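Local atomic coordinates of putative N-acetylmuramoyl-L-alanine amidase,autolysin cwp6 (Peptoclostridium difficile, PDB entry 5J72), a protein that probably cleaves the amide bond between N-acetylmuramoyl and L-alanine in peptidoglycan as a zinc-dependent autolysin, and carries CWB2 modules for attachment to the cell wall. Residues Gln8-Val13 and Tyr104-Glu109; Thr34-Cys39 and Leu75-Ile80; Asp41-Ala46 and Tyr63-Glu68; Ile147-Trp152 and Leu200-Pro205. One frame throughout, in Å; residues are numbered along the deposited sequence. Where two conformers were deposited one is given.

Contacts 1, 2 and 3 lie in the N-terminal domain, and contact 4 lies in the first CWB2 domain. Contacts 2 and 3 are neighbours, with centres 11 Å apart, because strands 30-39 and 42-51 pair. Contacts 1 and 3 have centres 12 Å apart; Tyr63 packs on Val12 and Val106, and Gln108 NE2 reaches Lys65 O. Contact 4 meets contact 1 across the domain boundary, where Lys10 lies against Gln150, with centres 17 Å apart. A bound calcium ion sits near this boundary, about 4 Å from the Trp152 side chain and 7 Å from that of Tyr104. The zinc ion, held by His460, Glu477 and His530 and probably catalytic, belongs to the amidase domain.

Contact 1. Residues Gln8-Val13 and Tyr104-Glu109; sequences QRKSVV and YDVTQE
Lys10-Val13 and Val106-Glu109 run side by side in parallel, with Ser11 facing Thr107 and Val12 facing Gln108. Three backbone bonds join them: Thr107 N to Lys10 O, Val12 N to Thr107 O at 2.8 Å, and Glu109 N to Val12 O. On one face, Val12 CG2 meets Val106 CG1 at 3.7 Å, and the two side chains cross at about a right angle. With chi1 at 169°, Val106 turns CG1 to Val12 and leaves CG2 to reach Arg9 O. Tyr63 covers this valine pair. On the other face, a water lies 2.7 Å from Ser11 OG and donates to Glu109 OE1 at 2.6 Å. Lys10 bends at every torsion beyond CB, so that CE rests 3.4 Å from Asp105 O. Its NZ bonds to Asp103 O and a water 2.9 Å from Asp105 O. Gln108 OE1 bonds to Trp73 NE1 and NE2 to Lys65 O. This is a short parallel pairing in a mostly antiparallel region, with strand 106-113 also pairing antiparallel to strand 72-82.

Contact 2. Residues Thr34-Cys39 and Leu75-Ile80; sequences TLNFMC and LQSIKI
Phe37 and Leu75 meet on the buried face of two antiparallel strands. Leu75 CD1 lies 4.2 Å from the centroid of the Phe37 ring, an off-centre CH-pi contact. With chi1 at 179°, the Leu75 chain extends away from its N and carries CD1 over the ring and toward Leu35 CG. Leu35 and Ile78 lie side by side and point the same way, with Leu35 CD1 4.2 Å from Ile78 CG1. Gln76 points toward the partner strand; its CG touches Asn36 OD1 at 3.5 Å and, in one conformer of Met38, Met38 CG. Its NE2 bonds to Glu74 O. Nearby, a water lies 2.8 Å from Ser77 OG and donates to Thr34 O. Backbone bonds set this arrangement. Thr34 and Lys79 bond to each other in both directions, and Asn36 N donates to Ser77 O. Asn36 O accepts Gln76 N at 2.7 Å and, weakly, Ser77 N at 3.4 Å. With Gln76 and Ser77 both facing Asn36, this is a classic beta bulge in an antiparallel sheet.

Contact 3. Residues Asp41-Ala46 and Tyr63-Glu68; sequences DMPLEA and YNKDPE
Met42 gives the most surface to this contact and reaches across to the loop 63-68. Its chain is extended as far as SD, with chi1 177° and chi2 174°, and turns only at the last bond. SD then sits 3.7 Å from both Lys65 CB and Pro67 CA, while CE lies 3.3 Å from Asp66 O. Lys65 comes the other way. It curls at chi2, chi3 and chi4, and this coil brings NZ to Pro43 O at 2.9 Å, nearly in line with the carbonyl bond. Here the loop that leaves strand 56-63 packs over the start of strand 42-51, which pairs antiparallel with strands 30-39 and 56-63 in the N-terminal domain. Leu44 fills the inner part of the contact. Its CD1 touches Lys65 CG at 3.8 Å as the two chains slide past each other in opposite directions. Its CD2 meets Tyr63 CD2 at 3.6 Å, the two side chains crossing at about a right angle. Trp73 packs against Met42, Leu44 and Lys65 from strand 72-82.

Contact 4. Residues Ile147-Trp152 and Leu200-Pro205; sequences ISKQGW and LKRLNP
In Arg202, chi1 of -163° carries the chain off its helix, and a bend at chi3 (63°) swings the guanidinium across to the end of helix 140-151. Ser148 holds OG opposite its N (chi1 177°), where it meets Leu203. The contact joins the C-terminal ends of two helices in the first CWB2 domain, where helix 194-203 leads into strand 207-211 of a four-stranded parallel sheet. Leu203 wedges its methyls between Ser148 and Trp152. CD1 lies 3.4 Å from Ser148 OG, and CD2 lies 3.9 Å from Trp152 CB. The Trp152 ring itself leads away from this helix, and its NE1 bonds to Asp181 O. A bound calcium ion lies about 4 Å from the Trp152 side chain. Glu199 OE2 accepts a hydrogen bond from Ser148 OG and forms a salt bridge with Arg202 NH1, so one carboxylate ties the two together. Lys149 runs obliquely past the arginine, its CG 3.7 Å from Arg202 NE. Arg202 NH2 bonds to Lys153 O. Arg202 NH1 donates to Trp152 O at 3.0 Å; the oxygen lies near the guanidinium plane, but the nitrogen stands above the plane of the carbonyl.

Contact 1. Residues Gln8-Val13 and Tyr104-Glu109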
loop_
_atom_site.group_PDB
_atom_site.type_symbol
_atom_site.label_atom_id
_atom_site.label_comp_id
_atom_site.label_asym_id
_atom_site.label_seq_id
_atom_site.Cartn_x
_atom_site.Cartn_y
_atom_site.Cartn_z
ATOM N N GLN A 8 10.447 -14.721 -12.200
ATOM C CA GLN A 8 9.850 -13.781 -11.196
ATOM C C GLN A 8 8.518 -13.133 -11.640
ATOM O O GLN A 8 7.548 -13.063 -10.849
ATOM C CB GLN A 8 10.872 -12.714 -10.882
ATOM C CG GLN A 8 10.314 -11.610 -9.906
ATOM C CD GLN A 8 11.359 -10.535 -9.701
ATOM O OE1 GLN A 8 12.165 -10.266 -10.586
ATOM N NE2 GLN A 8 11.332 -9.852 -8.509
ATOM N N ARG A 9 8.437 -12.696 -12.924
ATOM C CA ARG A 9 7.269 -11.929 -13.446
ATOM C C ARG A 9 6.677 -12.576 -14.640
ATOM O O ARG A 9 7.420 -13.043 -15.486
ATOM C CB ARG A 9 7.719 -10.534 -13.963
ATOM C CG ARG A 9 8.697 -9.791 -13.066
ATOM C CD ARG A 9 8.635 -8.247 -13.235
ATOM N NE ARG A 9 9.705 -7.699 -12.367
ATOM C CZ ARG A 9 9.574 -7.399 -11.067
ATOM N NH1 ARG A 9 10.615 -6.977 -10.370
ATOM N NH2 ARG A 9 8.404 -7.495 -10.476
ATOM N N LYS A 10 5.325 -12.615 -14.740
ATOM C CA LYS A 10 4.670 -13.195 -15.899
ATOM C C LYS A 10 3.973 -12.079 -16.712
ATOM O O LYS A 10 3.447 -12.319 -17.802
ATOM C CB LYS A 10 3.620 -14.182 -15.442
ATOM C CG LYS A 10 4.244 -15.366 -14.637
ATOM C CD LYS A 10 5.360 -16.034 -15.473
ATOM C CE LYS A 10 4.901 -17.230 -16.243
ATOM N NZ LYS A 10 3.815 -18.042 -15.540
ATOM N N SER A 11 3.959 -10.864 -16.166
ATOM C CA SER A 11 3.409 -9.684 -16.871
ATOM C C SER A 11 4.504 -8.613 -16.808
ATOM O O SER A 11 4.981 -8.286 -15.697
ATOM C CB SER A 11 2.128 -9.217 -16.180
ATOM O OG SER A 11 1.561 -8.128 -16.883
ATOM N N VAL A 12 4.960 -8.090 -17.955
ATOM C CA VAL A 12 6.055 -7.120 -17.971
ATOM C C VAL A 12 5.710 -5.960 -18.949
ATOM O O VAL A 12 4.617 -5.972 -19.510
ATOM C CB VAL A 12 7.391 -7.818 -18.418
ATOM C CG1 VAL A 12 7.762 -8.934 -17.414
ATOM C CG2 VAL A 12 7.261 -8.401 -19.830
ATOM N N VAL A 13 6.626 -5.029 -19.108
ATOM C CA VAL A 13 6.477 -3.958 -20.115
ATOM C C VAL A 13 7.883 -3.834 -20.702
ATOM O O VAL A 13 8.828 -4.407 -20.210
ATOM C CB VAL A 13 6.014 -2.577 -19.526
ATOM C CG1 VAL A 13 4.647 -2.701 -18.817
ATOM C CG2 VAL A 13 7.032 -2.094 -18.512
ATOM N N TYR A 104 5.390 -21.019 -18.813
ATOM C CA TYR A 104 6.405 -19.963 -18.688
ATOM C C TYR A 104 6.127 -18.746 -19.600
ATOM O O TYR A 104 6.960 -17.860 -19.663
ATOM C CB TYR A 104 7.818 -20.520 -19.008
ATOM C CG TYR A 104 8.040 -21.753 -18.179
ATOM C CD1 TYR A 104 7.933 -23.024 -18.748
ATOM C CD2 TYR A 104 8.212 -21.666 -16.787
ATOM C CE1 TYR A 104 7.968 -24.173 -17.966
ATOM C CE2 TYR A 104 8.238 -22.826 -15.988
ATOM C CZ TYR A 104 8.103 -24.070 -16.595
ATOM O OH TYR A 104 7.997 -25.227 -15.865
ATOM N N ASP A 105 4.985 -18.696 -20.271
ATOM C CA ASP A 105 4.716 -17.541 -21.178
ATOM C C ASP A 105 4.690 -16.234 -20.407
ATOM O O ASP A 105 4.085 -16.181 -19.322
ATOM C CB ASP A 105 3.320 -17.717 -21.758
ATOM C CG ASP A 105 3.241 -18.748 -22.863
ATOM O OD1 ASP A 105 4.278 -19.329 -23.221
ATOM O OD2 ASP A 105 2.153 -18.972 -23.354
ATOM N N VAL A 106 5.292 -15.190 -20.937
ATOM C CA VAL A 106 5.334 -13.896 -20.248
ATOM C C VAL A 106 4.710 -12.875 -21.147
ATOM O O VAL A 106 5.117 -12.808 -22.326
ATOM C CB VAL A 106 6.817 -13.558 -19.917
ATOM C CG1 VAL A 106 6.927 -12.107 -19.446
ATOM C CG2 VAL A 106 7.332 -14.537 -18.840
ATOM N N THR A 107 3.694 -12.131 -20.649
ATOM C CA THR A 107 3.009 -11.151 -21.478
ATOM C C THR A 107 3.641 -9.775 -21.305
ATOM O O THR A 107 3.809 -9.279 -20.167
ATOM C CB THR A 107 1.514 -11.128 -21.089
ATOM O OG1 THR A 107 1.004 -12.439 -21.253
ATOM C CG2 THR A 107 0.723 -10.171 -21.965
ATOM N N GLN A 108 3.990 -9.143 -22.427
ATOM C CA GLN A 108 4.577 -7.794 -22.406
ATOM C C GLN A 108 3.497 -6.817 -22.798
ATOM O O GLN A 108 3.086 -6.718 -23.966
ATOM C CB GLN A 108 5.772 -7.713 -23.378
ATOM C CG GLN A 108 6.459 -6.343 -23.356
ATOM C CD GLN A 108 7.802 -6.461 -24.052
ATOM O OE1 GLN A 108 8.547 -7.409 -23.842
ATOM N NE2 GLN A 108 8.177 -5.434 -24.853
ATOM N N GLU A 109 3.007 -6.050 -21.824
ATOM C CA GLU A 109 1.940 -5.078 -22.088
ATOM C C GLU A 109 2.575 -3.709 -22.307
ATOM O O GLU A 109 3.788 -3.550 -22.189
ATOM C CB GLU A 109 1.050 -4.958 -20.848
ATOM C CG GLU A 109 0.583 -6.292 -20.338
ATOM C CD GLU A 109 -0.697 -6.752 -21.059
ATOM O OE1 GLU A 109 -1.323 -7.711 -20.581
ATOM O OE2 GLU A 109 -1.061 -6.167 -22.081
HETATM O O HOH W 1 1.577 -14.605 -19.596
HETATM O O HOH W 2 2.470 -18.146 -17.916
HETATM O O HOH W 3 -0.508 -8.988 -18.416
#

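Contact 2. Residues Thr34-Cys39 and Leu75-Ile80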
loop_
_atom_site.group_PDB
_atom_site.type_symbol
_atom_site.label_atom_id
_atom_site.label_comp_id
_atom_site.label_asym_id
_atom_site.label_seq_id
_atom_site.Cartn_x
_atom_site.Cartn_y
_atom_site.Cartn_z
ATOM N N THR A 34 21.676 -20.744 -21.441
ATOM C CA THR A 34 21.030 -19.655 -22.128
ATOM C C THR A 34 19.614 -20.063 -22.466
ATOM O O THR A 34 19.397 -21.098 -23.075
ATOM C CB THR A 34 21.779 -19.311 -23.402
ATOM O OG1 THR A 34 23.088 -18.931 -23.030
ATOM C CG2 THR A 34 21.150 -18.103 -24.142
ATOM N N LEU A 35 18.653 -19.244 -22.053
ATOM C CA LEU A 35 17.233 -19.516 -22.341
ATOM C C LEU A 35 16.924 -18.711 -23.583
ATOM O O LEU A 35 17.331 -17.512 -23.643
ATOM C CB LEU A 35 16.404 -18.993 -21.188
ATOM C CG LEU A 35 16.184 -20.065 -20.057
ATOM C CD1 LEU A 35 17.536 -20.521 -19.452
ATOM C CD2 LEU A 35 15.245 -19.407 -19.002
ATOM N N ASN A 36 16.229 -19.322 -24.554
ATOM C CA ASN A 36 15.848 -18.579 -25.753
ATOM C C ASN A 36 14.335 -18.532 -25.769
ATOM O O ASN A 36 13.669 -19.542 -25.587
ATOM C CB ASN A 36 16.398 -19.272 -27.019
ATOM C CG ASN A 36 15.951 -18.549 -28.250
ATOM O OD1 ASN A 36 14.821 -18.826 -28.740
ATOM N ND2 ASN A 36 16.701 -17.521 -28.754
ATOM N N PHE A 37 13.781 -17.314 -25.964
ATOM C CA PHE A 37 12.319 -17.155 -26.079
ATOM C C PHE A 37 12.026 -16.531 -27.431
ATOM O O PHE A 37 12.921 -15.905 -28.012
ATOM C CB PHE A 37 11.832 -16.103 -25.038
ATOM C CG PHE A 37 12.215 -16.437 -23.602
ATOM C CD1 PHE A 37 13.407 -15.984 -23.062
ATOM C CD2 PHE A 37 11.389 -17.185 -22.811
ATOM C CE1 PHE A 37 13.753 -16.272 -21.734
ATOM C CE2 PHE A 37 11.735 -17.482 -21.468
ATOM C CZ PHE A 37 12.911 -17.016 -20.961
ATOM N N MET A 38 10.763 -16.629 -27.907
ATOM C CA MET A 38 10.411 -15.920 -29.135
ATOM C C MET A 38 9.053 -15.330 -28.957
ATOM O O MET A 38 8.197 -15.926 -28.282
ATOM C CB MET A 38 10.257 -16.862 -30.379
ATOM C CG MET A 38 11.578 -17.515 -30.805
ATOM S SD MET A 38 12.699 -16.402 -31.743
ATOM C CE MET A 38 11.818 -16.293 -33.361
ATOM N N CYS A 39 8.844 -14.155 -29.550
ATOM C CA CYS A 39 7.502 -13.600 -29.599
ATOM C C CYS A 39 7.310 -13.381 -31.165
ATOM O O CYS A 39 7.949 -12.491 -31.721
ATOM C CB CYS A 39 7.410 -12.285 -28.823
ATOM S SG CYS A 39 5.759 -11.508 -28.996
ATOM N N LEU A 75 8.934 -19.696 -24.316
ATOM C CA LEU A 75 10.253 -20.331 -24.178
ATOM C C LEU A 75 10.468 -21.373 -25.290
ATOM O O LEU A 75 9.604 -22.225 -25.500
ATOM C CB LEU A 75 10.291 -21.085 -22.793
ATOM C CG LEU A 75 11.630 -21.828 -22.545
ATOM C CD1 LEU A 75 12.858 -20.942 -22.482
ATOM C CD2 LEU A 75 11.445 -22.627 -21.202
ATOM N N GLN A 76 11.601 -21.302 -26.015
ATOM C CA GLN A 76 11.901 -22.264 -27.114
ATOM C C GLN A 76 12.937 -23.307 -26.749
ATOM O O GLN A 76 12.823 -24.445 -27.198
ATOM C CB GLN A 76 12.478 -21.513 -28.291
ATOM C CG GLN A 76 11.596 -20.291 -28.663
ATOM C CD GLN A 76 10.305 -20.741 -29.208
ATOM O OE1 GLN A 76 10.261 -21.435 -30.218
ATOM N NE2 GLN A 76 9.195 -20.350 -28.615
ATOM N N SER A 77 13.915 -22.952 -25.966
ATOM C CA SER A 77 14.990 -23.881 -25.732
ATOM C C SER A 77 15.924 -23.421 -24.657
ATOM O O SER A 77 15.922 -22.260 -24.241
ATOM C CB SER A 77 15.814 -24.040 -27.037
ATOM O OG SER A 77 16.434 -22.804 -27.390
ATOM N N ILE A 78 16.758 -24.360 -24.188
ATOM C CA ILE A 78 17.810 -24.026 -23.237
ATOM C C ILE A 78 19.094 -24.572 -23.785
ATOM O O ILE A 78 19.144 -25.761 -24.142
ATOM C CB ILE A 78 17.524 -24.690 -21.848
ATOM C CG1 ILE A 78 16.270 -24.080 -21.241
ATOM C CG2 ILE A 78 18.755 -24.468 -20.941
ATOM C CD1 ILE A 78 15.831 -24.754 -19.878
ATOM N N LYS A 79 20.135 -23.738 -23.861
ATOM C CA LYS A 79 21.399 -24.224 -24.343
ATOM C C LYS A 79 22.336 -24.325 -23.126
ATOM O O LYS A 79 22.442 -23.346 -22.380
ATOM C CB LYS A 79 22.041 -23.221 -25.361
ATOM C CG LYS A 79 23.438 -23.713 -25.831
ATOM C CD LYS A 79 23.962 -22.903 -27.065
ATOM C CE LYS A 79 25.425 -23.134 -27.302
ATOM N NZ LYS A 79 25.845 -22.542 -28.611
ATOM N N ILE A 80 22.974 -25.470 -22.941
ATOM C CA ILE A 80 23.909 -25.660 -21.827
ATOM C C ILE A 80 25.298 -25.322 -22.306
ATOM O O ILE A 80 25.816 -25.984 -23.208
ATOM C CB ILE A 80 23.766 -27.107 -21.364
ATOM C CG1 ILE A 80 22.284 -27.343 -20.931
ATOM C CG2 ILE A 80 24.771 -27.402 -20.226
ATOM C CD1 ILE A 80 21.907 -28.850 -20.793
HETATM O O HOH W 4 18.662 -21.728 -26.024
#

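Contact 3. Residues Asp41-Ala46 and Tyr63-Glu68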
loop_
_atom_site.group_PDB
_atom_site.type_symbol
_atom_site.label_atom_id
_atom_site.label_comp_id
_atom_site.label_asym_id
_atom_site.label_seq_id
_atom_site.Cartn_x
_atom_site.Cartn_y
_atom_site.Cartn_z
ATOM N N ASP A 41 8.250 -13.586 -34.654
ATOM C CA ASP A 41 9.581 -13.871 -35.204
ATOM C C ASP A 41 10.716 -13.162 -34.496
ATOM O O ASP A 41 11.837 -13.111 -34.999
ATOM C CB ASP A 41 9.580 -13.505 -36.700
ATOM C CG ASP A 41 9.364 -12.050 -36.972
ATOM O OD1 ASP A 41 8.955 -11.312 -36.036
ATOM O OD2 ASP A 41 9.617 -11.619 -38.139
ATOM N N MET A 42 10.476 -12.604 -33.278
ATOM C CA MET A 42 11.554 -11.867 -32.611
ATOM C C MET A 42 12.116 -12.676 -31.413
ATOM O O MET A 42 11.366 -13.135 -30.585
ATOM C CB MET A 42 10.987 -10.519 -32.067
ATOM C CG MET A 42 12.028 -9.720 -31.294
ATOM S SD MET A 42 11.288 -8.115 -30.869
ATOM C CE MET A 42 11.492 -7.192 -32.438
ATOM N N PRO A 43 13.424 -12.833 -31.333
ATOM C CA PRO A 43 14.064 -13.590 -30.234
ATOM C C PRO A 43 14.435 -12.714 -29.058
ATOM O O PRO A 43 14.672 -11.505 -29.191
ATOM C CB PRO A 43 15.321 -14.162 -30.906
ATOM C CG PRO A 43 15.728 -13.029 -31.910
ATOM C CD PRO A 43 14.394 -12.444 -32.407
ATOM N N LEU A 44 14.502 -13.332 -27.892
ATOM C CA LEU A 44 14.909 -12.658 -26.647
ATOM C C LEU A 44 15.717 -13.729 -25.898
ATOM O O LEU A 44 15.257 -14.871 -25.823
ATOM C CB LEU A 44 13.688 -12.337 -25.800
ATOM C CG LEU A 44 14.054 -11.667 -24.413
ATOM C CD1 LEU A 44 14.499 -10.276 -24.647
ATOM C CD2 LEU A 44 12.802 -11.563 -23.578
ATOM N N GLU A 45 16.874 -13.432 -25.393
ATOM C CA GLU A 45 17.593 -14.475 -24.671
ATOM C C GLU A 45 18.107 -13.947 -23.330
ATOM O O GLU A 45 18.150 -12.736 -23.094
ATOM C CB GLU A 45 18.741 -15.048 -25.501
ATOM C CG GLU A 45 19.915 -14.122 -25.722
ATOM C CD GLU A 45 21.079 -14.870 -26.343
ATOM O OE1 GLU A 45 22.211 -14.797 -25.812
ATOM O OE2 GLU A 45 20.848 -15.538 -27.370
ATOM N N ALA A 46 18.428 -14.889 -22.425
ATOM C CA ALA A 46 18.976 -14.522 -21.111
ATOM C C ALA A 46 19.985 -15.581 -20.730
ATOM O O ALA A 46 19.721 -16.792 -20.915
ATOM C CB ALA A 46 17.883 -14.475 -20.067
ATOM N N TYR A 63 13.662 -7.429 -20.575
ATOM C CA TYR A 63 12.675 -7.358 -21.630
ATOM C C TYR A 63 12.892 -6.027 -22.418
ATOM O O TYR A 63 12.043 -5.139 -22.388
ATOM C CB TYR A 63 11.264 -7.409 -20.990
ATOM C CG TYR A 63 10.999 -8.814 -20.481
ATOM C CD1 TYR A 63 11.225 -9.152 -19.146
ATOM C CD2 TYR A 63 10.564 -9.823 -21.346
ATOM C CE1 TYR A 63 11.007 -10.452 -18.686
ATOM C CE2 TYR A 63 10.375 -11.128 -20.902
ATOM C CZ TYR A 63 10.592 -11.434 -19.570
ATOM O OH TYR A 63 10.479 -12.719 -19.151
ATOM N N ASN A 64 14.013 -6.139 -23.136
ATOM C CA ASN A 64 14.384 -4.936 -23.859
ATOM C C ASN A 64 14.136 -5.059 -25.358
ATOM O O ASN A 64 14.821 -4.382 -26.119
ATOM C CB ASN A 64 15.879 -4.650 -23.643
ATOM C CG ASN A 64 16.274 -4.199 -22.267
ATOM O OD1 ASN A 64 17.479 -4.252 -21.941
ATOM N ND2 ASN A 64 15.350 -3.746 -21.395
ATOM N N LYS A 65 13.216 -5.829 -25.771
ATOM C CA LYS A 65 12.870 -5.951 -27.201
ATOM C C LYS A 65 11.393 -5.618 -27.366
ATOM O O LYS A 65 10.569 -6.035 -26.555
ATOM C CB LYS A 65 13.126 -7.398 -27.711
ATOM C CG LYS A 65 14.596 -7.887 -27.610
ATOM C CD LYS A 65 15.537 -7.191 -28.548
ATOM C CE LYS A 65 15.315 -7.570 -30.004
ATOM N NZ LYS A 65 15.657 -9.007 -30.284
ATOM N N ASP A 66 11.036 -4.862 -28.421
ATOM C CA ASP A 66 9.657 -4.464 -28.659
ATOM C C ASP A 66 9.127 -5.241 -29.860
ATOM O O ASP A 66 9.489 -4.962 -30.993
ATOM C CB ASP A 66 9.604 -2.949 -28.872
ATOM C CG ASP A 66 8.360 -2.324 -28.280
ATOM O OD1 ASP A 66 7.501 -3.062 -27.765
ATOM O OD2 ASP A 66 8.216 -1.114 -28.377
ATOM N N PRO A 67 8.236 -6.215 -29.663
ATOM C CA PRO A 67 7.730 -7.018 -30.776
ATOM C C PRO A 67 6.792 -6.301 -31.741
ATOM O O PRO A 67 5.930 -5.546 -31.330
ATOM C CB PRO A 67 7.095 -8.219 -30.044
ATOM C CG PRO A 67 6.529 -7.554 -28.778
ATOM C CD PRO A 67 7.653 -6.646 -28.359
ATOM N N GLU A 68 6.995 -6.567 -33.043
ATOM C CA GLU A 68 6.162 -5.941 -34.090
ATOM C C GLU A 68 4.751 -6.512 -34.089
ATOM O O GLU A 68 3.791 -5.833 -34.493
ATOM C CB GLU A 68 6.771 -6.193 -35.491
ATOM C CG GLU A 68 8.155 -5.535 -35.615
ATOM C CD GLU A 68 8.106 -4.006 -35.611
ATOM O OE1 GLU A 68 7.028 -3.387 -35.716
ATOM O OE2 GLU A 68 9.187 -3.393 -35.513
HETATM O O HOH W 5 8.914 -8.510 -34.154
#

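Contact 4. Residues Ile147-Trp152 and Leu200-Pro205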
loop_
_atom_site.group_PDB
_atom_site.type_symbol
_atom_site.label_atom_id
_atom_site.label_comp_id
_atom_site.label_asym_id
_atom_site.label_seq_id
_atom_site.Cartn_x
_atom_site.Cartn_y
_atom_site.Cartn_z
ATOM N N ILE A 147 -4.534 -15.404 -7.826
ATOM C CA ILE A 147 -3.199 -14.933 -7.437
ATOM C C ILE A 147 -2.191 -16.107 -7.571
ATOM O O ILE A 147 -1.069 -15.942 -8.047
ATOM C CB ILE A 147 -3.285 -14.397 -5.993
ATOM C CG1 ILE A 147 -4.033 -13.011 -5.972
ATOM C CG2 ILE A 147 -1.840 -14.164 -5.446
ATOM C CD1 ILE A 147 -4.437 -12.607 -4.505
ATOM N N SER A 148 -2.607 -17.246 -7.101
ATOM C CA SER A 148 -1.831 -18.491 -7.147
ATOM C C SER A 148 -1.456 -18.830 -8.629
ATOM O O SER A 148 -0.298 -19.107 -8.955
ATOM C CB SER A 148 -2.707 -19.612 -6.511
ATOM O OG SER A 148 -1.964 -20.822 -6.626
ATOM N N LYS A 149 -2.427 -18.736 -9.539
ATOM C CA LYS A 149 -2.169 -19.013 -10.985
ATOM C C LYS A 149 -1.254 -18.032 -11.569
ATOM O O LYS A 149 -0.490 -18.347 -12.478
ATOM C CB LYS A 149 -3.487 -18.981 -11.753
ATOM C CG LYS A 149 -4.271 -20.223 -11.463
ATOM C CD LYS A 149 -5.667 -20.166 -12.116
ATOM C CE LYS A 149 -6.346 -21.493 -11.809
ATOM N NZ LYS A 149 -7.760 -21.586 -12.325
ATOM N N GLN A 150 -1.289 -16.795 -11.080
ATOM C CA GLN A 150 -0.365 -15.795 -11.607
ATOM C C GLN A 150 1.061 -16.023 -11.215
ATOM O O GLN A 150 1.955 -15.934 -12.076
ATOM C CB GLN A 150 -0.789 -14.373 -11.104
ATOM C CG GLN A 150 0.023 -13.236 -11.731
ATOM C CD GLN A 150 -0.224 -13.132 -13.241
ATOM O OE1 GLN A 150 -1.272 -13.573 -13.756
ATOM N NE2 GLN A 150 0.725 -12.484 -13.946
ATOM N N GLY A 151 1.361 -16.311 -9.929
ATOM C CA GLY A 151 2.783 -16.414 -9.599
ATOM C C GLY A 151 3.308 -17.855 -9.559
ATOM O O GLY A 151 4.524 -18.094 -9.450
ATOM N N TRP A 152 2.373 -18.831 -9.647
ATOM C CA TRP A 152 2.755 -20.283 -9.518
ATOM C C TRP A 152 2.039 -21.061 -10.606
ATOM O O TRP A 152 1.421 -22.116 -10.376
ATOM C CB TRP A 152 2.323 -20.785 -8.078
ATOM C CG TRP A 152 3.125 -20.097 -7.034
ATOM C CD1 TRP A 152 4.292 -20.542 -6.459
ATOM C CD2 TRP A 152 2.855 -18.794 -6.442
ATOM N NE1 TRP A 152 4.750 -19.610 -5.533
ATOM C CE2 TRP A 152 3.883 -18.532 -5.510
ATOM C CE3 TRP A 152 1.853 -17.832 -6.623
ATOM C CZ2 TRP A 152 3.922 -17.345 -4.739
ATOM C CZ3 TRP A 152 1.896 -16.647 -5.877
ATOM C CH2 TRP A 152 2.916 -16.420 -4.942
ATOM N N LEU A 200 -5.455 -26.572 -5.261
ATOM C CA LEU A 200 -4.506 -27.447 -4.601
ATOM C C LEU A 200 -4.172 -28.601 -5.604
ATOM O O LEU A 200 -3.015 -28.960 -5.782
ATOM C CB LEU A 200 -5.103 -28.124 -3.331
ATOM C CG LEU A 200 -5.203 -27.210 -2.106
ATOM C CD1 LEU A 200 -5.966 -27.904 -1.039
ATOM C CD2 LEU A 200 -3.780 -26.891 -1.625
ATOM N N LYS A 201 -5.177 -29.168 -6.266
ATOM C CA LYS A 201 -4.851 -30.243 -7.227
ATOM C C LYS A 201 -3.965 -29.748 -8.388
ATOM O O LYS A 201 -2.993 -30.420 -8.798
ATOM C CB LYS A 201 -6.163 -30.801 -7.864
ATOM C CG LYS A 201 -6.936 -31.655 -6.840
ATOM C CD LYS A 201 -8.260 -32.232 -7.535
ATOM C CE LYS A 201 -9.013 -33.235 -6.655
ATOM N NZ LYS A 201 -8.293 -34.569 -6.490
ATOM N N ARG A 202 -4.291 -28.582 -8.902
ATOM C CA ARG A 202 -3.519 -28.029 -10.032
ATOM C C ARG A 202 -2.060 -27.750 -9.633
ATOM O O ARG A 202 -1.166 -28.031 -10.428
ATOM C CB ARG A 202 -4.165 -26.680 -10.496
ATOM C CG ARG A 202 -3.691 -26.277 -11.912
ATOM C CD ARG A 202 -4.068 -24.797 -12.226
ATOM N NE ARG A 202 -3.403 -23.858 -11.322
ATOM C CZ ARG A 202 -2.124 -23.515 -11.448
ATOM N NH1 ARG A 202 -1.564 -22.703 -10.561
ATOM N NH2 ARG A 202 -1.391 -23.990 -12.467
ATOM N N LEU A 203 -1.838 -27.201 -8.430
ATOM C CA LEU A 203 -0.448 -26.866 -7.977
ATOM C C LEU A 203 0.375 -28.117 -7.701
ATOM O O LEU A 203 1.602 -28.001 -7.659
ATOM C CB LEU A 203 -0.474 -26.056 -6.637
ATOM C CG LEU A 203 -1.086 -24.648 -6.835
ATOM C CD1 LEU A 203 -1.436 -24.012 -5.499
ATOM C CD2 LEU A 203 -0.072 -23.751 -7.526
ATOM N N ASN A 204 -0.290 -29.249 -7.443
ATOM C CA ASN A 204 0.340 -30.555 -7.116
ATOM C C ASN A 204 1.429 -30.409 -6.002
ATOM O O ASN A 204 2.594 -30.759 -6.187
ATOM C CB ASN A 204 0.981 -31.156 -8.330
ATOM C CG ASN A 204 1.250 -32.687 -8.018
ATOM O OD1 ASN A 204 0.386 -33.341 -7.386
ATOM N ND2 ASN A 204 2.345 -33.198 -8.338
ATOM N N PRO A 205 1.070 -29.833 -4.872
ATOM C CA PRO A 205 2.088 -29.677 -3.816
ATOM C C PRO A 205 2.393 -30.999 -3.133
ATOM O O PRO A 205 1.603 -31.949 -3.221
ATOM C CB PRO A 205 1.393 -28.727 -2.819
ATOM C CG PRO A 205 -0.075 -29.096 -2.969
ATOM C CD PRO A 205 -0.248 -29.345 -4.464
#